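Local coordinates for protein SAS-6 (Leishmania major, PDB 4CKM) that probably contributes to building the cartwheel of centrioles and basal bodies, its N-terminal domain, the part described here, joining to a second copy of itself, at residues Gly148-Thr160 with Thr165-Gly177. Numbering follows the deposited sequence.
Sequences GDSNRGTLRVLET and TVEHISLVLLRQG
Arg156 and Glu167 meet across an antiparallel pair of strands, and their salt bridge rests on one carboxylate oxygen. Arg156 NE reaches Glu167 OE1 at 2.8 Å, and NH2 of the same guanidinium reaches that oxygen at 3.2 Å. The acceptor lies in the guanidinium plane, while the carboxylate is turned 78° against it and is met on its anti side. Leu158 CD2, from the same strand as Arg156, lies over the centre of one face of the guanidinium. On the face that carries Glu159, its OE1 accepts an almost straight bond of 2.8 Å from His168 NE2, lying at the edge of the ring. Glu159 can span this distance because its chain runs extended, with CG anti to the backbone N (chi1 176°).

A beta bulge sets up both pairs: Val157 pairs with Ile169 but Leu158 with Glu167, leaving His168 as the extra residue. Its N-H still bonds to Val157 O, at 2.9 Å. Beside the bulge, Val157 CG2 packs on Ile169 CG2 at 3.8 Å. At the open end of the hairpin, Arg175 NE and NH2 both point at Ser150 O, although the NE approach is doubtfully short.

Part of the XRCC4-like N-terminal head domain, the hairpin lies within the sheet, strand 136-142 flanking 152-160 and strand 88-98 flanking 165-175. Helix 117-130 packs over Val157 and Ile169 through Met125, while near the turn Arg156 NH1 forms a second salt bridge, to Glu110 of the second subunit, and Val166 packs on its counterpart there, consistent with the head-to-head pairing known for SAS-6.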
ATOM      1  N   GLY A 148     -19.881   0.646  16.480  1.00 73.73           N
ATOM      2  CA  GLY A 148     -20.632   0.589  17.735  1.00 73.22           C
ATOM      3  C   GLY A 148     -19.698   0.852  18.899  1.00 76.21           C
ATOM      4  O   GLY A 148     -19.596   1.975  19.372  1.00 76.64           O
ATOM      5  N   ASP A 149     -18.987  -0.187  19.335  1.00 81.60           N
ATOM      6  CA  ASP A 149     -17.935  -0.049  20.360  1.00 78.50           C
ATOM      7  C   ASP A 149     -16.573   0.099  19.675  1.00 73.94           C
ATOM      8  O   ASP A 149     -15.566  -0.390  20.186  1.00 75.84           O
ATOM      9  CB  ASP A 149     -17.861  -1.258  21.325  1.00 81.15           C
ATOM     10  CG  ASP A 149     -18.906  -2.325  21.047  1.00 86.17           C
ATOM     11  OD1 ASP A 149     -18.968  -2.861  19.911  1.00 87.59           O
ATOM     12  OD2 ASP A 149     -19.645  -2.654  21.991  1.00 85.96           O
ATOM     13  N   SER A 150     -16.540   0.735  18.507  1.00 69.02           N
ATOM     14  CA  SER A 150     -15.287   0.941  17.787  1.00 62.76           C
ATOM     15  C   SER A 150     -14.735   2.275  18.199  1.00 58.54           C
ATOM     16  O   SER A 150     -15.457   3.256  18.170  1.00 60.49           O
ATOM     17  CB  SER A 150     -15.518   0.939  16.282  1.00 61.77           C
ATOM     18  OG  SER A 150     -15.548  -0.389  15.791  1.00 63.36           O
ATOM     19  N   ASN A 151     -13.469   2.326  18.582  1.00 55.85           N
ATOM     20  CA  ASN A 151     -12.854   3.607  18.929  1.00 54.81           C
ATOM     21  C   ASN A 151     -12.068   4.237  17.771  1.00 52.97           C
ATOM     22  O   ASN A 151     -11.571   5.355  17.889  1.00 57.07           O
ATOM     23  CB  ASN A 151     -11.961   3.441  20.157  1.00 54.63           C
ATOM     24  CG  ASN A 151     -10.770   2.549  19.900  1.00 60.19           C
ATOM     25  OD1 ASN A 151     -10.238   2.490  18.799  1.00 66.68           O
ATOM     26  ND2 ASN A 151     -10.335   1.855  20.930  1.00 66.38           N
ATOM     27  N   ARG A 152     -11.935   3.523  16.656  1.00 49.17           N
ATOM     28  CA  ARG A 152     -11.150   4.026  15.543  1.00 46.64           C
ATOM     29  C   ARG A 152     -11.536   3.358  14.239  1.00 44.64           C
ATOM     30  O   ARG A 152     -12.099   2.261  14.235  1.00 44.56           O
ATOM     31  CB  ARG A 152      -9.664   3.764  15.787  1.00 48.55           C
ATOM     32  CG  ARG A 152      -9.300   2.283  15.780  1.00 51.94           C
ATOM     33  CD  ARG A 152      -7.813   2.015  15.937  1.00 55.78           C
ATOM     34  NE  ARG A 152      -7.220   2.848  16.965  1.00 67.39           N
ATOM     35  CZ  ARG A 152      -5.921   3.165  17.039  1.00 80.63           C
ATOM     36  NH1 ARG A 152      -5.037   2.719  16.137  1.00 79.88           N
ATOM     37  NH2 ARG A 152      -5.498   3.941  18.034  1.00 81.40           N
ATOM     38  N   GLY A 153     -11.189   4.008  13.129  1.00 38.23           N
ATOM     39  CA  GLY A 153     -11.216   3.343  11.847  1.00 35.75           C
ATOM     40  C   GLY A 153     -10.108   3.804  10.946  1.00 33.53           C
ATOM     41  O   GLY A 153      -9.464   4.844  11.182  1.00 35.77           O
ATOM     42  N   THR A 154      -9.862   3.011   9.917  1.00 29.82           N
ATOM     43  CA  THR A 154      -8.871   3.351   8.930  1.00 31.56           C
ATOM     44  C   THR A 154      -9.534   3.723   7.612  1.00 29.77           C
ATOM     45  O   THR A 154     -10.224   2.904   6.986  1.00 29.10           O
ATOM     46  CB  THR A 154      -7.920   2.171   8.719  1.00 34.42           C
ATOM     47  OG1 THR A 154      -7.308   1.855   9.970  1.00 41.19           O
ATOM     48  CG2 THR A 154      -6.841   2.497   7.692  1.00 35.64           C
ATOM     49  N   LEU A 155      -9.323   4.969   7.218  1.00 30.43           N
ATOM     50  CA  LEU A 155      -9.751   5.498   5.933  1.00 30.93           C
ATOM     51  C   LEU A 155      -8.696   5.225   4.890  1.00 31.34           C
ATOM     52  O   LEU A 155      -7.557   5.669   5.045  1.00 32.47           O
ATOM     53  CB  LEU A 155      -9.947   7.012   6.019  1.00 30.16           C
ATOM     54  CG  LEU A 155     -10.418   7.668   4.700  1.00 30.59           C
ATOM     55  CD1 LEU A 155     -11.835   7.238   4.371  1.00 31.81           C
ATOM     56  CD2 LEU A 155     -10.380   9.177   4.789  1.00 30.72           C
ATOM     57  N   ARG A 156      -9.074   4.522   3.823  1.00 31.98           N
ATOM     58  CA  ARG A 156      -8.168   4.212   2.741  1.00 31.58           C
ATOM     59  C   ARG A 156      -8.623   4.861   1.421  1.00 33.21           C
ATOM     60  O   ARG A 156      -9.809   4.871   1.090  1.00 33.33           O
ATOM     61  CB  ARG A 156      -8.095   2.703   2.563  1.00 34.87           C
ATOM     62  CG  ARG A 156      -7.575   1.934   3.764  1.00 37.69           C
ATOM     63  CD  ARG A 156      -7.761   0.422   3.609  1.00 39.70           C
ATOM     64  NE  ARG A 156      -6.734  -0.170   2.754  1.00 43.49           N
ATOM     65  CZ  ARG A 156      -6.916  -1.200   1.902  1.00 48.10           C
ATOM     66  NH1 ARG A 156      -8.103  -1.793   1.769  1.00 46.50           N
ATOM     67  NH2 ARG A 156      -5.900  -1.637   1.149  1.00 45.68           N
ATOM     68  N   VAL A 157      -7.670   5.399   0.668  1.00 32.35           N
ATOM     69  CA  VAL A 157      -7.911   5.889  -0.674  1.00 31.62           C
ATOM     70  C   VAL A 157      -7.344   4.852  -1.615  1.00 32.59           C
ATOM     71  O   VAL A 157      -6.144   4.583  -1.590  1.00 33.33           O
ATOM     72  CB  VAL A 157      -7.218   7.237  -0.936  1.00 33.11           C
ATOM     73  CG1 VAL A 157      -7.455   7.686  -2.362  1.00 32.75           C
ATOM     74  CG2 VAL A 157      -7.727   8.307   0.018  1.00 33.01           C
ATOM     75  N   LEU A 158      -8.223   4.271  -2.428  1.00 32.06           N
ATOM     76  CA  LEU A 158      -7.911   3.106  -3.249  1.00 32.83           C
ATOM     77  C   LEU A 158      -8.060   3.410  -4.726  1.00 31.95           C
ATOM     78  O   LEU A 158      -8.896   4.219  -5.139  1.00 33.89           O
ATOM     79  CB  LEU A 158      -8.865   1.959  -2.894  1.00 34.31           C
ATOM     80  CG  LEU A 158      -8.875   1.589  -1.409  1.00 34.28           C
ATOM     81  CD1 LEU A 158      -9.945   0.535  -1.140  1.00 35.03           C
ATOM     82  CD2 LEU A 158      -7.479   1.118  -0.966  1.00 32.29           C
ATOM     83  N   GLU A 159      -7.233   2.755  -5.520  1.00 32.58           N
ATOM     84  CA  GLU A 159      -7.317   2.822  -6.974  1.00 34.24           C
ATOM     85  C   GLU A 159      -7.329   1.404  -7.479  1.00 32.59           C
ATOM     86  O   GLU A 159      -6.454   0.618  -7.127  1.00 32.73           O
ATOM     87  CB  GLU A 159      -6.090   3.521  -7.550  1.00 37.07           C
ATOM     88  CG  GLU A 159      -6.056   3.552  -9.074  1.00 41.35           C
ATOM     89  CD  GLU A 159      -4.710   3.975  -9.655  1.00 45.61           C
ATOM     90  OE1 GLU A 159      -3.720   4.109  -8.909  1.00 49.15           O
ATOM     91  OE2 GLU A 159      -4.632   4.159 -10.882  1.00 52.84           O
ATOM     92  N   THR A 160      -8.308   1.069  -8.293  1.00 33.15           N
ATOM     93  CA  THR A 160      -8.360  -0.253  -8.882  1.00 36.53           C
ATOM     94  C   THR A 160      -7.739  -0.191 -10.269  1.00 37.73           C
ATOM     95  O   THR A 160      -8.188   0.552 -11.099  1.00 37.84           O
ATOM     96  CB  THR A 160      -9.797  -0.799  -8.905  1.00 36.66           C
ATOM     97  OG1 THR A 160     -10.193  -1.129  -7.557  1.00 40.31           O
ATOM     98  CG2 THR A 160      -9.866  -2.082  -9.708  1.00 39.25           C
ATOM     99  N   THR A 165      -6.337  -3.754  -6.698  1.00 31.08           N
ATOM    100  CA  THR A 165      -6.576  -2.527  -5.988  1.00 31.06           C
ATOM    101  C   THR A 165      -5.301  -2.092  -5.283  1.00 33.10           C
ATOM    102  O   THR A 165      -4.645  -2.878  -4.583  1.00 31.18           O
ATOM    103  CB  THR A 165      -7.731  -2.659  -4.999  1.00 31.02           C
ATOM    104  OG1 THR A 165      -8.924  -2.946  -5.728  1.00 30.88           O
ATOM    105  CG2 THR A 165      -7.923  -1.369  -4.221  1.00 31.98           C
ATOM    106  N   VAL A 166      -4.964  -0.821  -5.480  1.00 34.23           N
ATOM    107  CA  VAL A 166      -3.737  -0.234  -4.948  1.00 33.93           C
ATOM    108  C   VAL A 166      -4.110   0.809  -3.921  1.00 33.29           C
ATOM    109  O   VAL A 166      -4.884   1.728  -4.212  1.00 31.15           O
ATOM    110  CB  VAL A 166      -2.965   0.479  -6.071  1.00 36.10           C
ATOM    111  CG1 VAL A 166      -1.748   1.180  -5.520  1.00 38.70           C
ATOM    112  CG2 VAL A 166      -2.553  -0.513  -7.134  1.00 38.20           C
ATOM    113  N   GLU A 167      -3.546   0.692  -2.733  1.00 31.81           N
ATOM    114  CA  GLU A 167      -3.770   1.675  -1.708  1.00 33.76           C
ATOM    115  C   GLU A 167      -2.813   2.865  -1.899  1.00 35.88           C
ATOM    116  O   GLU A 167      -1.610   2.683  -1.970  1.00 33.98           O
ATOM    117  CB  GLU A 167      -3.561   1.035  -0.360  1.00 34.51           C
ATOM    118  CG  GLU A 167      -3.781   1.993   0.774  1.00 40.52           C
ATOM    119  CD  GLU A 167      -3.318   1.405   2.070  1.00 44.19           C
ATOM    120  OE1 GLU A 167      -3.996   0.487   2.575  1.00 47.77           O
ATOM    121  OE2 GLU A 167      -2.265   1.865   2.563  1.00 47.67           O
ATOM    122  N   HIS A 168      -3.372   4.066  -2.030  1.00 34.95           N
ATOM    123  CA  HIS A 168      -2.595   5.289  -2.133  1.00 35.32           C
ATOM    124  C   HIS A 168      -2.246   5.813  -0.770  1.00 37.18           C
ATOM    125  O   HIS A 168      -1.117   6.175  -0.548  1.00 40.25           O
ATOM    126  CB  HIS A 168      -3.327   6.364  -2.949  1.00 35.39           C
ATOM    127  CG  HIS A 168      -3.174   6.168  -4.418  1.00 37.54           C
ATOM    128  ND1 HIS A 168      -2.372   6.969  -5.193  1.00 37.97           N
ATOM    129  CD2 HIS A 168      -3.644   5.195  -5.236  1.00 40.02           C
ATOM    130  CE1 HIS A 168      -2.379   6.524  -6.436  1.00 39.87           C
ATOM    131  NE2 HIS A 168      -3.141   5.446  -6.490  1.00 41.85           N
ATOM    132  N   ILE A 169      -3.198   5.838   0.154  1.00 37.67           N
ATOM    133  CA  ILE A 169      -2.894   6.278   1.517  1.00 36.22           C
ATOM    134  C   ILE A 169      -3.909   5.701   2.471  1.00 35.04           C
ATOM    135  O   ILE A 169      -5.017   5.354   2.064  1.00 34.23           O
ATOM    136  CB  ILE A 169      -2.829   7.816   1.586  1.00 38.22           C
ATOM    137  CG1 ILE A 169      -2.289   8.306   2.936  1.00 39.49           C
ATOM    138  CG2 ILE A 169      -4.173   8.462   1.291  1.00 35.80           C
ATOM    139  CD1 ILE A 169      -2.084   9.810   2.933  1.00 39.53           C
ATOM    140  N   SER A 170      -3.477   5.498   3.710  1.00 35.65           N
ATOM    141  CA  SER A 170      -4.328   5.094   4.835  1.00 35.39           C
ATOM    142  C   SER A 170      -4.134   6.089   5.949  1.00 35.24           C
ATOM    143  O   SER A 170      -3.007   6.539   6.159  1.00 37.63           O
ATOM    144  CB  SER A 170      -3.897   3.765   5.408  1.00 35.64           C
ATOM    145  OG  SER A 170      -3.667   2.863   4.384  1.00 43.62           O
ATOM    146  N   LEU A 171      -5.205   6.387   6.672  1.00 31.63           N
ATOM    147  CA  LEU A 171      -5.183   7.312   7.782  1.00 33.27           C
ATOM    148  C   LEU A 171      -6.041   6.717   8.861  1.00 36.78           C
ATOM    149  O   LEU A 171      -7.124   6.172   8.572  1.00 35.23           O
ATOM    150  CB  LEU A 171      -5.800   8.643   7.396  1.00 34.26           C
ATOM    151  CG  LEU A 171      -5.127   9.378   6.252  1.00 37.46           C
ATOM    152  CD1 LEU A 171      -5.961  10.594   5.881  1.00 39.03           C
ATOM    153  CD2 LEU A 171      -3.703   9.791   6.617  1.00 39.37           C
ATOM    154  N   VAL A 172      -5.557   6.808  10.095  1.00 35.66           N
ATOM    155  CA  VAL A 172      -6.287   6.320  11.240  1.00 35.09           C
ATOM    156  C   VAL A 172      -7.043   7.478  11.814  1.00 34.28           C
ATOM    157  O   VAL A 172      -6.471   8.540  12.043  1.00 33.99           O
ATOM    158  CB  VAL A 172      -5.355   5.729  12.319  1.00 36.64           C
ATOM    159  CG1 VAL A 172      -6.154   5.335  13.563  1.00 36.74           C
ATOM    160  CG2 VAL A 172      -4.650   4.512  11.755  1.00 35.90           C
ATOM    161  N   LEU A 173      -8.342   7.284  11.996  1.00 35.82           N
ATOM    162  CA  LEU A 173      -9.214   8.309  12.549  1.00 36.47           C
ATOM    163  C   LEU A 173      -9.853   7.737  13.801  1.00 35.77           C
ATOM    164  O   LEU A 173     -10.294   6.594  13.790  1.00 34.26           O
ATOM    165  CB  LEU A 173     -10.300   8.694  11.552  1.00 36.49           C
ATOM    166  CG  LEU A 173      -9.965   9.653  10.417  1.00 38.59           C
ATOM    167  CD1 LEU A 173      -8.771   9.190   9.616  1.00 40.83           C
ATOM    168  CD2 LEU A 173     -11.168   9.774   9.499  1.00 37.98           C
ATOM    169  N   LEU A 174      -9.897   8.542  14.867  1.00 38.45           N
ATOM    170  CA  LEU A 174     -10.400   8.105  16.181  1.00 40.10           C
ATOM    171  C   LEU A 174     -11.799   8.619  16.394  1.00 40.13           C
ATOM    172  O   LEU A 174     -12.103   9.767  16.061  1.00 41.47           O
ATOM    173  CB  LEU A 174      -9.504   8.662  17.287  1.00 42.79           C
ATOM    174  CG  LEU A 174      -7.995   8.471  17.092  1.00 43.89           C
ATOM    175  CD1 LEU A 174      -7.222   9.184  18.193  1.00 46.19           C
ATOM    176  CD2 LEU A 174      -7.637   6.997  17.047  1.00 43.25           C
ATOM    177  N   ARG A 175     -12.662   7.792  16.955  1.00 46.08           N
ATOM    178  CA  ARG A 175     -14.001   8.259  17.304  1.00 53.44           C
ATOM    179  C   ARG A 175     -13.918   9.168  18.505  1.00 55.06           C
ATOM    180  O   ARG A 175     -13.105   8.927  19.383  1.00 54.98           O
ATOM    181  CB  ARG A 175     -14.930   7.082  17.638  1.00 58.46           C
ATOM    182  CG  ARG A 175     -16.384   7.508  17.907  1.00 66.63           C
ATOM    183  CD  ARG A 175     -17.398   6.363  17.831  1.00 69.04           C
ATOM    184  NE  ARG A 175     -16.981   5.230  18.654  1.00 76.14           N
ATOM    185  CZ  ARG A 175     -17.151   5.128  19.975  1.00 84.85           C
ATOM    186  NH1 ARG A 175     -17.755   6.090  20.665  1.00 87.81           N
ATOM    187  NH2 ARG A 175     -16.718   4.046  20.621  1.00 89.49           N
ATOM    188  N   GLN A 176     -14.740  10.211  18.555  1.00 63.26           N
ATOM    189  CA  GLN A 176     -15.111  10.800  19.860  1.00 76.90           C
ATOM    190  C   GLN A 176     -16.419  11.566  19.777  1.00 82.34           C
ATOM    191  O   GLN A 176     -16.995  11.684  18.701  1.00 83.37           O
ATOM    192  CB  GLN A 176     -13.997  11.681  20.470  1.00 85.00           C
ATOM    193  CG  GLN A 176     -13.714  12.995  19.760  1.00 83.00           C
ATOM    194  CD  GLN A 176     -13.102  12.766  18.408  1.00 79.13           C
ATOM    195  OE1 GLN A 176     -11.951  12.345  18.297  1.00 69.02           O
ATOM    196  NE2 GLN A 176     -13.878  13.009  17.367  1.00 82.09           N
ATOM    197  N   GLY A 177     -16.894  12.056  20.924  1.00 88.39           N
ATOM    198  CA  GLY A 177     -18.045  12.966  20.976  1.00 91.34           C
ATOM    199  C   GLY A 177     -19.376  12.282  20.713  1.00 97.05           C
ATOM    200  O   GLY A 177     -20.166  12.067  21.632  1.00101.24           O
TER
HETATM  201  O   HOH W   1      -5.667  -3.029  -1.357  1.00 57.32           O